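Uncharacterized protein (Ruminococcus gnavus, PDB 4QAN) is of unknown function but adopts a cystatin-like fold, as a divergent member of the NTF2-like superfamily, and can bind magnesium. Local coordinates at residues 313-318 against 322-327; 340-345 against 349-354. One frame throughout, in Å; residues are numbered along the deposited sequence. Where two conformers were deposited one is given.

Contact 1: 313-318 against 322-327; sequences IETEEN and VKQYAG
N318 and Q324 join the two strands of a beta hairpin where regular pairing gives out, in the curved sheet of a cystatin-like domain. The backbone N of Q324 donates to OD1 of N318 at 3.0 Å, approaching 28° out of the carboxamide's C=O plane. The same carboxamide turns its ND2 back to the carbonyl O of I313 at 2.9 Å, a bond in the I313 carbonyl plane and nearly in the plane of the N318 amide. With both ends gripped, the N318 side chain is fixed in rotation and links Q324 N to I313 O. The carbonyl O of Q324 in turn accepts from I313 N at 2.9 Å, a backbone bond between the strands. A water bridges the carbonyls of I313 and Q324, and a second water links N318 OD1 to Q324 NE2.

Apolar contact comes from I313, whose CD1 rests against the Y325–A326 peptide, 4.2 Å from A326 CB. T315 CG2 sits 3.8 Å from Q324 NE2, the two side chains crossing at about a right angle; the other end of that amide, OE1, accepts from the backbone of A358, close to S360, a magnesium-binding residue, although no magnesium is bound here. Behind N318, a type I turn over T315–N318 sets its position. There T315 OG1, anti to the backbone N (chi1 172°), closes an ST turn by accepting from E317 N at 3.0 Å.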
ATOM      1  N   ILE A 313      22.184  20.108   3.461  1.00 41.13           N
ATOM      2  CA  ILE A 313      21.513  21.398   3.507  1.00 40.89           C
ATOM      3  C   ILE A 313      21.791  22.054   4.857  1.00 42.97           C
ATOM      4  O   ILE A 313      21.596  21.443   5.906  1.00 45.19           O
ATOM      5  CB  ILE A 313      20.001  21.217   3.289  1.00 38.98           C
ATOM      6  CG1 ILE A 313      19.747  20.576   1.916  1.00 35.82           C
ATOM      7  CG2 ILE A 313      19.254  22.537   3.420  1.00 37.99           C
ATOM      8  CD1 ILE A 313      18.319  20.102   1.728  1.00 36.23           C
ATOM      9  N   GLU A 314      22.245  23.296   4.834  1.00 42.84           N
ATOM     10  CA  GLU A 314      22.451  24.024   6.061  1.00 46.98           C
ATOM     11  C   GLU A 314      21.159  24.746   6.449  1.00 46.59           C
ATOM     12  O   GLU A 314      20.705  25.621   5.724  1.00 47.37           O
ATOM     13  CB  GLU A 314      23.590  25.015   5.892  1.00 51.12           C
ATOM     14  CG  GLU A 314      23.849  25.868   7.125  1.00 54.72           C
ATOM     15  CD  GLU A 314      25.129  26.656   7.010  1.00 58.71           C
ATOM     16  OE1 GLU A 314      26.188  26.049   6.730  1.00 57.73           O
ATOM     17  OE2 GLU A 314      25.077  27.882   7.201  1.00 67.86           O
ATOM     18  N   THR A 315      20.564  24.356   7.578  1.00 45.06           N
ATOM     19  CA  THR A 315      19.362  25.020   8.089  1.00 46.19           C
ATOM     20  C   THR A 315      19.283  25.023   9.615  1.00 47.68           C
ATOM     21  O   THR A 315      19.670  24.053  10.268  1.00 44.81           O
ATOM     22  CB  THR A 315      18.065  24.389   7.566  1.00 43.83           C
ATOM     23  OG1 THR A 315      16.953  24.967   8.266  1.00 43.59           O
ATOM     24  CG2 THR A 315      18.060  22.874   7.786  1.00 39.94           C
ATOM     25  N   GLU A 316      18.810  26.151  10.153  1.00 51.89           N
ATOM     26  CA  GLU A 316      18.274  26.249  11.516  1.00 56.07           C
ATOM     27  C   GLU A 316      17.624  24.971  12.070  1.00 52.22           C
ATOM     28  O   GLU A 316      17.817  24.646  13.239  1.00 51.77           O
ATOM     29  CB  GLU A 316      17.192  27.334  11.541  1.00 60.81           C
ATOM     30  CG  GLU A 316      17.676  28.692  11.979  1.00 71.90           C
ATOM     31  CD  GLU A 316      18.079  28.691  13.433  1.00 83.16           C
ATOM     32  OE1 GLU A 316      19.241  28.328  13.717  1.00 92.30           O
ATOM     33  OE2 GLU A 316      17.238  29.059  14.288  1.00 88.23           O
ATOM     34  N   GLU A 317      16.854  24.292  11.212  1.00 47.22           N
ATOM     35  CA  GLU A 317      16.022  23.182  11.694  0.50 45.99           C
ATOM     36  C   GLU A 317      16.763  21.838  11.830  1.00 44.58           C
ATOM     37  O   GLU A 317      16.201  20.865  12.360  1.00 44.94           O
ATOM     38  CB  GLU A 317      14.774  23.031  10.824  0.50 44.48           C
ATOM     39  CG  GLU A 317      13.867  24.255  10.838  0.50 44.46           C
ATOM     40  CD  GLU A 317      13.374  24.605  12.225  0.50 45.06           C
ATOM     41  OE1 GLU A 317      12.780  23.723  12.885  0.50 43.70           O
ATOM     42  OE2 GLU A 317      13.569  25.768  12.646  0.50 44.29           O
ATOM     43  N   ASN A 318      18.022  21.779  11.404  1.00 44.38           N
ATOM     44  CA  ASN A 318      18.873  20.615  11.671  1.00 41.55           C
ATOM     45  C   ASN A 318      19.196  20.535  13.173  1.00 43.96           C
ATOM     46  O   ASN A 318      19.476  21.572  13.799  1.00 44.59           O
ATOM     47  CB  ASN A 318      20.196  20.735  10.911  1.00 40.81           C
ATOM     48  CG  ASN A 318      20.039  20.554   9.417  1.00 39.06           C
ATOM     49  OD1 ASN A 318      19.197  19.771   8.937  1.00 36.96           O
ATOM     50  ND2 ASN A 318      20.890  21.236   8.665  1.00 38.53           N
ATOM     51  N   VAL A 322      18.640  14.985  13.563  1.00 39.48           N
ATOM     52  CA  VAL A 322      17.879  15.100  12.324  1.00 37.88           C
ATOM     53  C   VAL A 322      18.515  16.096  11.359  1.00 37.05           C
ATOM     54  O   VAL A 322      18.776  17.238  11.713  1.00 37.73           O
ATOM     55  CB  VAL A 322      16.391  15.397  12.605  1.00 41.71           C
ATOM     56  CG1 VAL A 322      15.642  15.786  11.341  1.00 40.55           C
ATOM     57  CG2 VAL A 322      15.744  14.147  13.193  1.00 44.86           C
ATOM     58  N   LYS A 323      18.778  15.633  10.139  1.00 36.00           N
ATOM     59  CA  LYS A 323      19.475  16.430   9.142  1.00 36.54           C
ATOM     60  C   LYS A 323      18.842  16.351   7.758  1.00 34.81           C
ATOM     61  O   LYS A 323      18.391  15.288   7.321  1.00 36.15           O
ATOM     62  CB  LYS A 323      20.935  16.002   9.077  1.00 40.07           C
ATOM     63  CG  LYS A 323      21.647  16.200  10.403  1.00 44.17           C
ATOM     64  CD  LYS A 323      23.152  16.059  10.293  1.00 45.67           C
ATOM     65  CE  LYS A 323      23.801  16.315  11.648  1.00 49.16           C
ATOM     66  NZ  LYS A 323      23.722  17.743  12.079  1.00 50.79           N
ATOM     67  N   GLN A 324      18.817  17.486   7.067  1.00 34.96           N
ATOM     68  CA  GLN A 324      18.281  17.546   5.715  1.00 34.04           C
ATOM     69  C   GLN A 324      19.393  17.519   4.671  1.00 35.91           C
ATOM     70  O   GLN A 324      20.432  18.177   4.809  1.00 33.52           O
ATOM     71  CB  GLN A 324      17.432  18.794   5.530  1.00 33.66           C
ATOM     72  CG  GLN A 324      16.083  18.702   6.201  1.00 33.86           C
ATOM     73  CD  GLN A 324      15.302  19.994   6.082  1.00 35.79           C
ATOM     74  OE1 GLN A 324      14.959  20.429   4.983  1.00 37.19           O
ATOM     75  NE2 GLN A 324      15.011  20.606   7.211  1.00 35.95           N
ATOM     76  N   TYR A 325      19.148  16.749   3.621  1.00 34.12           N
ATOM     77  CA  TYR A 325      20.119  16.543   2.574  1.00 37.15           C
ATOM     78  C   TYR A 325      19.401  16.641   1.236  1.00 39.33           C
ATOM     79  O   TYR A 325      18.231  16.273   1.134  1.00 39.69           O
ATOM     80  CB  TYR A 325      20.779  15.156   2.747  1.00 34.41           C
ATOM     81  CG  TYR A 325      21.908  15.148   3.756  1.00 35.84           C
ATOM     82  CD1 TYR A 325      21.660  15.016   5.128  1.00 33.80           C
ATOM     83  CD2 TYR A 325      23.236  15.292   3.338  1.00 36.06           C
ATOM     84  CE1 TYR A 325      22.697  15.032   6.047  1.00 34.05           C
ATOM     85  CE2 TYR A 325      24.274  15.303   4.251  1.00 38.47           C
ATOM     86  CZ  TYR A 325      24.001  15.178   5.603  1.00 39.13           C
ATOM     87  OH  TYR A 325      25.054  15.192   6.497  1.00 42.09           O
ATOM     88  N   ALA A 326      20.115  17.124   0.217  1.00 37.94           N
ATOM     89  CA  ALA A 326      19.618  17.144  -1.156  1.00 34.50           C
ATOM     90  C   ALA A 326      20.272  16.050  -1.965  1.00 34.09           C
ATOM     91  O   ALA A 326      21.464  15.824  -1.859  1.00 36.96           O
ATOM     92  CB  ALA A 326      19.897  18.496  -1.795  1.00 37.37           C
ATOM     93  N   GLY A 327      19.477  15.350  -2.763  1.00 39.21           N
ATOM     94  CA  GLY A 327      19.981  14.364  -3.718  1.00 36.31           C
ATOM     95  C   GLY A 327      20.041  15.020  -5.092  1.00 35.04           C
ATOM     96  O   GLY A 327      19.076  15.663  -5.515  1.00 34.57           O
TER
HETATM   97  O   HOH W   1      22.403  18.896   6.536  1.00 36.19           O
HETATM   98  O   HOH W   2      16.422  19.271   9.683  1.00 34.00           O

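Contact 2: 340-345 against 349-354; sequences YTLCRQ and WQIQSL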
ATOM      1  N   TYR A 340      15.803  15.005   1.209  1.00 31.35           N
ATOM      2  CA  TYR A 340      15.712  13.974   2.240  1.00 31.44           C
ATOM      3  C   TYR A 340      15.793  14.608   3.609  1.00 31.81           C
ATOM      4  O   TYR A 340      16.424  15.647   3.792  1.00 31.01           O
ATOM      5  CB  TYR A 340      16.869  12.985   2.127  1.00 31.10           C
ATOM      6  CG  TYR A 340      16.859  12.120   0.900  1.00 27.69           C
ATOM      7  CD1 TYR A 340      17.386  12.583  -0.301  1.00 27.76           C
ATOM      8  CD2 TYR A 340      16.347  10.840   0.946  1.00 26.90           C
ATOM      9  CE1 TYR A 340      17.392  11.792  -1.426  1.00 27.46           C
ATOM     10  CE2 TYR A 340      16.341  10.042  -0.169  1.00 27.69           C
ATOM     11  CZ  TYR A 340      16.879  10.520  -1.354  1.00 28.07           C
ATOM     12  OH  TYR A 340      16.866   9.720  -2.456  1.00 29.23           O
ATOM     13  N   THR A 341      15.130  13.981   4.571  1.00 31.99           N
ATOM     14  CA  THR A 341      15.303  14.326   5.978  1.00 29.14           C
ATOM     15  C   THR A 341      15.733  13.016   6.596  1.00 29.80           C
ATOM     16  O   THR A 341      15.046  12.005   6.433  1.00 29.30           O
ATOM     17  CB  THR A 341      14.010  14.859   6.638  1.00 29.01           C
ATOM     18  OG1 THR A 341      13.586  16.063   5.995  1.00 29.56           O
ATOM     19  CG2 THR A 341      14.234  15.149   8.106  1.00 31.02           C
ATOM     20  N   LEU A 342      16.884  13.023   7.264  1.00 30.71           N
ATOM     21  CA  LEU A 342      17.475  11.806   7.827  1.00 30.57           C
ATOM     22  C   LEU A 342      17.573  11.886   9.337  1.00 30.42           C
ATOM     23  O   LEU A 342      17.787  12.983   9.890  1.00 29.87           O
ATOM     24  CB  LEU A 342      18.865  11.599   7.241  1.00 31.85           C
ATOM     25  CG  LEU A 342      18.820  11.459   5.713  1.00 34.50           C
ATOM     26  CD1 LEU A 342      19.949  12.249   5.082  1.00 35.77           C
ATOM     27  CD2 LEU A 342      18.868   9.993   5.317  1.00 38.77           C
ATOM     28  N   CYS A 343      17.410  10.731   9.993  1.00 31.26           N
ATOM     29  CA  CYS A 343      17.466  10.638  11.448  1.00 36.09           C
ATOM     30  C   CYS A 343      18.489   9.594  11.914  1.00 39.39           C
ATOM     31  O   CYS A 343      18.617   8.504  11.339  1.00 37.34           O
ATOM     32  CB  CYS A 343      16.088  10.338  12.048  1.00 38.10           C
ATOM     33  SG  CYS A 343      15.352   8.795  11.455  1.00 46.51           S
ATOM     34  N   ARG A 344      19.193   9.963  12.978  1.00 42.20           N
ATOM     35  CA  ARG A 344      20.285   9.191  13.555  1.00 46.40           C
ATOM     36  C   ARG A 344      19.718   8.260  14.596  1.00 44.74           C
ATOM     37  O   ARG A 344      19.183   8.714  15.584  1.00 45.84           O
ATOM     38  CB  ARG A 344      21.284  10.159  14.205  1.00 49.80           C
ATOM     39  CG  ARG A 344      22.575   9.585  14.790  1.00 56.41           C
ATOM     40  CD  ARG A 344      23.433  10.751  15.283  1.00 64.22           C
ATOM     41  NE  ARG A 344      24.602  10.377  16.083  1.00 79.95           N
ATOM     42  CZ  ARG A 344      25.775   9.957  15.601  1.00 84.45           C
ATOM     43  NH1 ARG A 344      25.974   9.810  14.294  1.00 89.82           N
ATOM     44  NH2 ARG A 344      26.761   9.661  16.440  1.00 79.24           N
ATOM     45  N   GLN A 345      19.812   6.961  14.351  1.00 47.58           N
ATOM     46  CA  GLN A 345      19.461   5.950  15.334  1.00 51.19           C
ATOM     47  C   GLN A 345      20.741   5.550  16.059  1.00 53.59           C
ATOM     48  O   GLN A 345      21.782   6.198  15.888  1.00 50.62           O
ATOM     49  CB  GLN A 345      18.849   4.740  14.639  1.00 57.05           C
ATOM     50  CG  GLN A 345      17.760   5.084  13.632  1.00 62.48           C
ATOM     51  CD  GLN A 345      16.508   5.688  14.255  1.00 63.86           C
ATOM     52  OE1 GLN A 345      15.715   6.323  13.562  1.00 77.69           O
ATOM     53  NE2 GLN A 345      16.317   5.482  15.553  1.00 64.35           N
ATOM     54  N   TRP A 349      22.324   6.005  10.516  1.00 38.30           N
ATOM     55  CA  TRP A 349      21.325   6.882   9.925  1.00 34.30           C
ATOM     56  C   TRP A 349      20.293   6.175   9.075  1.00 31.88           C
ATOM     57  O   TRP A 349      20.604   5.217   8.367  1.00 31.40           O
ATOM     58  CB  TRP A 349      22.001   7.950   9.080  1.00 33.54           C
ATOM     59  CG  TRP A 349      22.858   8.789   9.886  1.00 35.74           C
ATOM     60  CD1 TRP A 349      24.114   8.497  10.303  1.00 37.90           C
ATOM     61  CD2 TRP A 349      22.536  10.068  10.427  1.00 37.78           C
ATOM     62  NE1 TRP A 349      24.606   9.518  11.060  1.00 38.96           N
ATOM     63  CE2 TRP A 349      23.657  10.499  11.158  1.00 39.84           C
ATOM     64  CE3 TRP A 349      21.407  10.898  10.360  1.00 37.13           C
ATOM     65  CZ2 TRP A 349      23.691  11.728  11.822  1.00 41.35           C
ATOM     66  CZ3 TRP A 349      21.436  12.113  11.011  1.00 38.08           C
ATOM     67  CH2 TRP A 349      22.573  12.522  11.736  1.00 41.91           C
ATOM     68  N   GLN A 350      19.066   6.700   9.145  1.00 31.83           N
ATOM     69  CA  GLN A 350      17.920   6.255   8.341  1.00 29.12           C
ATOM     70  C   GLN A 350      17.241   7.428   7.673  1.00 29.51           C
ATOM     71  O   GLN A 350      17.479   8.600   8.023  1.00 30.54           O
ATOM     72  CB  GLN A 350      16.900   5.571   9.232  1.00 30.09           C
ATOM     73  CG  GLN A 350      17.373   4.237   9.776  1.00 33.86           C
ATOM     74  CD  GLN A 350      16.254   3.476  10.465  1.00 35.65           C
ATOM     75  OE1 GLN A 350      15.890   3.781  11.604  1.00 39.88           O
ATOM     76  NE2 GLN A 350      15.704   2.477   9.782  1.00 34.20           N
ATOM     77  N   ILE A 351      16.375   7.112   6.720  1.00 29.22           N
ATOM     78  CA  ILE A 351      15.581   8.129   6.052  1.00 28.47           C
ATOM     79  C   ILE A 351      14.338   8.383   6.895  1.00 30.22           C
ATOM     80  O   ILE A 351      13.613   7.458   7.202  1.00 29.25           O
ATOM     81  CB  ILE A 351      15.203   7.724   4.631  1.00 26.32           C
ATOM     82  CG1 ILE A 351      16.455   7.608   3.755  1.00 29.69           C
ATOM     83  CG2 ILE A 351      14.235   8.734   4.015  1.00 28.79           C
ATOM     84  CD1 ILE A 351      16.213   6.936   2.398  1.00 29.72           C
ATOM     85  N   GLN A 352      14.118   9.632   7.300  1.00 30.97           N
ATOM     86  CA  GLN A 352      12.857   9.997   7.976  1.00 31.83           C
ATOM     87  C   GLN A 352      11.767  10.329   6.961  1.00 30.02           C
ATOM     88  O   GLN A 352      10.655   9.824   7.065  1.00 34.52           O
ATOM     89  CB  GLN A 352      13.061  11.150   8.934  1.00 32.57           C
ATOM     90  CG  GLN A 352      11.794  11.602   9.647  1.00 36.88           C
ATOM     91  CD  GLN A 352      12.094  12.596  10.750  1.00 38.87           C
ATOM     92  OE1 GLN A 352      11.751  13.763  10.648  1.00 41.73           O
ATOM     93  NE2 GLN A 352      12.750  12.136  11.805  1.00 44.14           N
ATOM     94  N   SER A 353      12.110  11.107   5.941  1.00 27.30           N
ATOM     95  CA  SER A 353      11.182  11.395   4.844  1.00 26.94           C
ATOM     96  C   SER A 353      11.900  11.770   3.554  1.00 25.54           C
ATOM     97  O   SER A 353      13.076  12.115   3.549  1.00 26.48           O
ATOM     98  CB  SER A 353      10.195  12.516   5.230  1.00 27.15           C
ATOM     99  OG  SER A 353      10.849  13.766   5.214  1.00 28.54           O
ATOM    100  N   LEU A 354      11.163  11.682   2.460  1.00 26.39           N
ATOM    101  CA  LEU A 354      11.641  12.067   1.157  1.00 26.59           C
ATOM    102  C   LEU A 354      11.299  13.542   0.896  1.00 27.64           C
ATOM    103  O   LEU A 354      10.888  13.916  -0.202  1.00 29.43           O
ATOM    104  CB  LEU A 354      11.049  11.133   0.088  1.00 25.08           C
ATOM    105  CG  LEU A 354      11.414   9.653   0.277  1.00 28.43           C
ATOM    106  CD1 LEU A 354      10.748   8.733  -0.752  1.00 28.29           C
ATOM    107  CD2 LEU A 354      12.924   9.448   0.282  1.00 27.25           C
TER
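R344 lays its aliphatic chain over the indole of W349, its CB 3.6 Å from the centroid of the six-membered ring and only 7° off the normal, a CH-pi contact at a non-hydrogen-bonded pair of this antiparallel hairpin. The extended arginine chain, with CG anti to the backbone N (chi1 -176°), carries the guanidinium past the ring, so that W349 NE1 meets its edge with the planes 55° apart. This is the loose side: R344 is exposed and poorly ordered.

The packed part begins further along the same face, where L342 CD2 touches I351 CG1 at 3.7 Å, while F228 of helix 221-234 and Y263 of helix 254-275 close over I351. At the end of the hairpin the Y340 ring brings CE2 to 3.5 Å from L354 CD2. On the face of T341 and C343, Q350 is buried, its NE2 donating to the carbonyls of I216 and T245.

Between C343 and Q350 two backbone bonds form a regular hydrogen-bonded pair. At T341 the register slips by one residue in a classic beta bulge: its carbonyl O accepts from Q352 N at 2.7 Å and from S353 N at 3.1 Å, while T341 N donates to S353 O. One acceptor thus serves two consecutive amides, which implies that the extra residue enters strand 349-353 without leaving either N-H unpaired.

In the fold
From the N terminus, strand 305-314 runs into a turn, and contact 1 closes the short loop 319-321 onto strand 322-331. The chain then turns back through strand 334-344, and contact 2 closes the following hairpin on strand 349-353, again across three residues. The two closures come in series, neither enclosing the other. They meet side by side because strands 322-331 and 334-344 are sheet neighbours: K323 O lies 2.7 Å from L342 N, probably a hydrogen bond, and Y325 packs on L342. Four consecutive strands are thereby tied together. Both contacts touch helix 221-234; contact 2 also reaches helix 254-275, and contact 1 pairs with the C-terminal strand 383-384 through E314.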